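Local coordinates for cell envelope-related transcriptional attenuator domain-containing protein (Streptococcus agalactiae, PDB 3OKZ) that is of unproven function but, as a member of the LytR/CpsA/Psr family, probably takes part in attaching glycopolymers to the streptococcal cell wall, at residues A[10-13]-A[14-18]; A[266-269]-A[270-273]. All coordinates share one frame; numbering follows the deposited sequence.

Interaction 1. Residues A[10-13]-A[14-18]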
loop_
_atom_site.group_PDB
_atom_site.type_symbol
_atom_site.label_atom_id
_atom_site.label_comp_id
_atom_site.label_asym_id
_atom_site.label_seq_id
_atom_site.Cartn_x
_atom_site.Cartn_y
_atom_site.Cartn_z
ATOM N N LYS A 10 -3.787 6.705 -18.462
ATOM C CA LYS A 10 -4.683 6.459 -19.580
ATOM C C LYS A 10 -6.059 6.024 -19.074
ATOM O O LYS A 10 -6.754 5.236 -19.720
ATOM C CB LYS A 10 -4.085 5.399 -20.518
ATOM C CG LYS A 10 -3.144 4.377 -19.870
ATOM C CD LYS A 10 -3.851 3.406 -18.919
ATOM C CE LYS A 10 -3.955 3.952 -17.492
ATOM N NZ LYS A 10 -2.615 4.201 -16.879
ATOM N N SER A 11 -6.437 6.544 -17.908
ATOM C CA SER A 11 -7.726 6.242 -17.292
ATOM C C SER A 11 -8.449 7.560 -17.088
ATOM O O SER A 11 -7.817 8.578 -16.819
ATOM C CB SER A 11 -7.532 5.550 -15.939
ATOM O OG SER A 11 -8.776 5.240 -15.332
ATOM N N HIS A 12 -9.771 7.545 -17.212
ATOM C CA HIS A 12 -10.545 8.767 -17.048
ATOM C C HIS A 12 -11.576 8.643 -15.939
ATOM O O HIS A 12 -12.455 9.490 -15.809
ATOM C CB HIS A 12 -11.240 9.124 -18.365
ATOM C CG HIS A 12 -10.295 9.306 -19.512
ATOM N ND1 HIS A 12 -9.317 10.278 -19.524
ATOM C CD2 HIS A 12 -10.162 8.625 -20.675
ATOM C CE1 HIS A 12 -8.621 10.188 -20.643
ATOM N NE2 HIS A 12 -9.113 9.193 -21.359
ATOM N N ALA A 13 -11.449 7.593 -15.138
ATOM C CA ALA A 13 -12.371 7.317 -14.042
ATOM C C ALA A 13 -12.735 8.521 -13.181
ATOM O O ALA A 13 -13.872 8.661 -12.743
ATOM C CB ALA A 13 -11.800 6.212 -13.167
ATOM N N ILE A 14 -11.774 9.392 -12.930
ATOM C CA ILE A 14 -12.043 10.555 -12.103
ATOM C C ILE A 14 -12.742 11.653 -12.887
ATOM O O ILE A 14 -13.563 12.388 -12.338
ATOM C CB ILE A 14 -10.741 11.097 -11.478
ATOM C CG1 ILE A 14 -10.265 10.131 -10.385
ATOM C CG2 ILE A 14 -10.964 12.494 -10.919
ATOM C CD1 ILE A 14 -9.060 10.597 -9.621
ATOM N N GLU A 15 -12.416 11.761 -14.173
ATOM C CA GLU A 15 -13.027 12.771 -15.030
ATOM C C GLU A 15 -14.465 12.394 -15.332
ATOM O O GLU A 15 -15.219 13.189 -15.887
ATOM C CB GLU A 15 -12.254 12.904 -16.343
ATOM C CG GLU A 15 -10.801 13.273 -16.149
ATOM C CD GLU A 15 -9.948 12.079 -15.806
ATOM O OE1 GLU A 15 -9.413 11.468 -16.751
ATOM O OE2 GLU A 15 -9.821 11.745 -14.605
ATOM N N GLU A 16 -14.843 11.180 -14.948
ATOM C CA GLU A 16 -16.186 10.681 -15.195
ATOM C C GLU A 16 -16.839 10.201 -13.908
ATOM O O GLU A 16 -17.832 9.484 -13.944
ATOM C CB GLU A 16 -16.112 9.540 -16.201
ATOM C CG GLU A 16 -15.193 9.871 -17.361
ATOM C CD GLU A 16 -14.961 8.706 -18.286
ATOM O OE1 GLU A 16 -14.207 8.882 -19.265
ATOM O OE2 GLU A 16 -15.526 7.620 -18.040
ATOM N N THR A 17 -16.269 10.600 -12.776
ATOM C CA THR A 17 -16.773 10.223 -11.466
ATOM C C THR A 17 -17.132 8.739 -11.375
ATOM O O THR A 17 -18.163 8.368 -10.793
ATOM C CB THR A 17 -18.010 11.053 -11.085
ATOM O OG1 THR A 17 -17.841 12.402 -11.538
ATOM C CG2 THR A 17 -18.180 11.071 -9.566
ATOM N N LYS A 18 -16.267 7.902 -11.948
ATOM C CA LYS A 18 -16.437 6.448 -11.958
ATOM C C LYS A 18 -15.552 5.833 -10.864
ATOM O O LYS A 18 -14.455 6.332 -10.596
ATOM C CB LYS A 18 -16.031 5.904 -13.332
ATOM C CG LYS A 18 -16.234 4.408 -13.515
ATOM C CD LYS A 18 -17.717 4.013 -13.486
ATOM C CE LYS A 18 -17.888 2.491 -13.426
ATOM N NZ LYS A 18 -19.293 2.066 -13.151
#

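Interaction 2. Residues A[266-269]-A[270-273]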
loop_
_atom_site.group_PDB
_atom_site.type_symbol
_atom_site.label_atom_id
_atom_site.label_comp_id
_atom_site.label_asym_id
_atom_site.label_seq_id
_atom_site.Cartn_x
_atom_site.Cartn_y
_atom_site.Cartn_z
ATOM N N HIS A 266 -8.260 -18.397 -1.700
ATOM C CA HIS A 266 -8.187 -17.063 -1.112
ATOM C C HIS A 266 -7.967 -15.929 -2.104
ATOM O O HIS A 266 -8.772 -15.004 -2.187
ATOM C CB HIS A 266 -7.071 -17.023 -0.068
ATOM C CG HIS A 266 -7.077 -15.791 0.780
ATOM N ND1 HIS A 266 -5.947 -15.032 1.001
ATOM C CD2 HIS A 266 -8.067 -15.208 1.502
ATOM C CE1 HIS A 266 -6.237 -14.039 1.823
ATOM N NE2 HIS A 266 -7.517 -14.123 2.142
ATOM N N LEU A 267 -6.866 -15.999 -2.844
ATOM C CA LEU A 267 -6.538 -14.957 -3.800
ATOM C C LEU A 267 -7.672 -14.639 -4.763
ATOM O O LEU A 267 -7.855 -13.487 -5.139
ATOM C CB LEU A 267 -5.262 -15.322 -4.573
ATOM C CG LEU A 267 -4.805 -14.358 -5.674
ATOM C CD1 LEU A 267 -4.813 -12.936 -5.175
ATOM C CD2 LEU A 267 -3.427 -14.741 -6.136
ATOM N N LEU A 268 -8.441 -15.645 -5.159
ATOM C CA LEU A 268 -9.557 -15.402 -6.071
ATOM C C LEU A 268 -10.555 -14.500 -5.342
ATOM O O LEU A 268 -10.792 -13.364 -5.750
ATOM C CB LEU A 268 -10.215 -16.730 -6.470
ATOM C CG LEU A 268 -11.224 -16.816 -7.628
ATOM C CD1 LEU A 268 -12.561 -16.252 -7.213
ATOM C CD2 LEU A 268 -10.674 -16.085 -8.835
ATOM N N ALA A 269 -11.114 -15.009 -4.250
ATOM C CA ALA A 269 -12.074 -14.268 -3.444
ATOM C C ALA A 269 -11.709 -12.792 -3.272
ATOM O O ALA A 269 -12.548 -11.902 -3.442
ATOM C CB ALA A 269 -12.197 -14.918 -2.080
ATOM N N VAL A 270 -10.455 -12.547 -2.921
ATOM C CA VAL A 270 -9.954 -11.197 -2.699
ATOM C C VAL A 270 -9.985 -10.375 -3.984
ATOM O O VAL A 270 -10.322 -9.185 -3.964
ATOM C CB VAL A 270 -8.505 -11.229 -2.146
ATOM C CG1 VAL A 270 -8.018 -9.823 -1.860
ATOM C CG2 VAL A 270 -8.451 -12.078 -0.887
ATOM N N GLN A 271 -9.621 -11.008 -5.096
ATOM C CA GLN A 271 -9.626 -10.325 -6.378
ATOM C C GLN A 271 -11.051 -9.857 -6.616
ATOM O O GLN A 271 -11.330 -8.666 -6.678
ATOM C CB GLN A 271 -9.232 -11.279 -7.516
ATOM C CG GLN A 271 -7.791 -11.786 -7.535
ATOM C CD GLN A 271 -7.492 -12.573 -8.803
ATOM O OE1 GLN A 271 -6.350 -12.944 -9.075
ATOM N NE2 GLN A 271 -8.530 -12.831 -9.587
ATOM N N ASN A 272 -11.953 -10.825 -6.729
ATOM C CA ASN A 272 -13.364 -10.572 -6.995
ATOM C C ASN A 272 -14.014 -9.587 -6.024
ATOM O O ASN A 272 -14.904 -8.826 -6.409
ATOM C CB ASN A 272 -14.123 -11.907 -7.014
ATOM C CG ASN A 272 -13.643 -12.842 -8.133
ATOM O OD1 ASN A 272 -14.093 -13.985 -8.230
ATOM N ND2 ASN A 272 -12.729 -12.353 -8.982
ATOM N N ARG A 273 -13.574 -9.605 -4.771
ATOM C CA ARG A 273 -14.104 -8.688 -3.766
ATOM C C ARG A 273 -13.738 -7.290 -4.254
ATOM O O ARG A 273 -14.564 -6.371 -4.250
ATOM C CB ARG A 273 -13.454 -8.970 -2.407
ATOM C CG ARG A 273 -14.069 -8.240 -1.227
ATOM C CD ARG A 273 -13.185 -7.089 -0.763
ATOM N NE ARG A 273 -11.813 -7.516 -0.485
ATOM C CZ ARG A 273 -11.471 -8.467 0.384
ATOM N NH1 ARG A 273 -12.399 -9.115 1.085
ATOM N NH2 ARG A 273 -10.191 -8.775 0.551
#

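Interaction 1. Residues A[10-13]-A[14-18]
His12 meets Glu15 three residues on through a side-chain hydrogen bond, the polar centre of this local turn. The imidazole ND1 gives its N-H to Glu15 OE1 at 3.0 Å; the carboxylate oxygen lies at the ring edge, 8° out of the ring plane, and is met nearly along its own C-O axis. Ring and carboxylate planes stand 80° apart, so the carboxylate stands steeply to the ring and does not stack on it. Glu15 reaches back because its chain folds at chi2 (81°), which swings OE1 toward the histidine. Farther along, Lys18 NZ forms a salt bridge with Asp279.

Backbone bonds tighten the turn. Glu15 N makes a weak, bent bond to His12 O. Ala13 O is gripped more firmly: Lys18 N reaches it at 2.6 Å, while Glu16 N adds a weak bond at 3.5 Å. Residues Ile14 to Thr17 form a type I beta turn, and the Lys18 to Ala13 bond closes the loop around it. The backbone N of Ile14 is bonded to the Tyr111 hydroxyl.

Van der Waals contact is lighter. The extended chain of Glu16 passes alongside the His12 carbonyl. Ile14 faces into the protein, where it packs on Phe20, Leu231 and Tyr234.

The Glu15 carboxylate at ND1, with that of Glu16 farther off, may favour a protonated His12, and binding through ND1 limits the ring's rotation on this largely exposed surface.

Interaction 2. Residues A[266-269]-A[270-273]
A little over two turns of helix 264-277 make this contact, the eight residues linked by successive i to i+4 backbone hydrogen bonds. Val270 N bonds to His266 O, Gln271 N to Leu267 O, Asn272 N to Leu268 O and Arg273 N to Ala269 O, the last of them at 2.8 Å. Every carbonyl of 266-269 thus receives an N-H from 270-273, and this unbroken ladder sets the spacing at which side chains one turn apart can meet.

On one side of the helix the His266 ring and Val270 form a CH-pi contact. The methyl CG2 of Val270 sits over one face of the imidazole, 3.9 Å from the ring centroid and shifted toward the rim on the NE2 side. The line from centroid to methyl leans 15° from the ring normal, so the methyl meets the face almost squarely. His266 has CG anti to the backbone N (chi1 -169°), which carries the ring forward along the helix to the residue one turn later. The same methyl also lies near the carbonyl oxygen of His266.

A second row runs along another side. The CD1 methyl of Leu267 rests 4.0 Å from Gln271 CG, the two chains crossing obliquely. The side chains of Leu268 and Asn272, likewise one turn apart, also lie at a slant to each other.

Around the helix, His266 and Val270 both pack on Leu246 of strand 241-252, whose Tyr244 holds Arg273 by a cation-pi interaction. The neighbouring loop supplies Thr288 against Leu267, Leu286 against Leu268 and Gln271, and Arg282 beside Asn272.

Overall arrangement
Both contacts are local, and they come in series along the chain: interaction 1 in the loop leading into strand 20-28 near the N-terminus, interaction 2 on helix 264-277 toward the C-terminus. Their centres are 24 Å apart and their nearest atoms about 13 Å, so they do not touch. What they share is the seven-stranded mixed sheet. Interaction 1 precedes the strand in third place across it, whereas interaction 2 packs on strand 241-252, next to the edge strand 258-261. A salt bridge from Lys18 reaches Asp279, just past the end of helix 264-277, and links the two neighbourhoods in this LCP-family fragment.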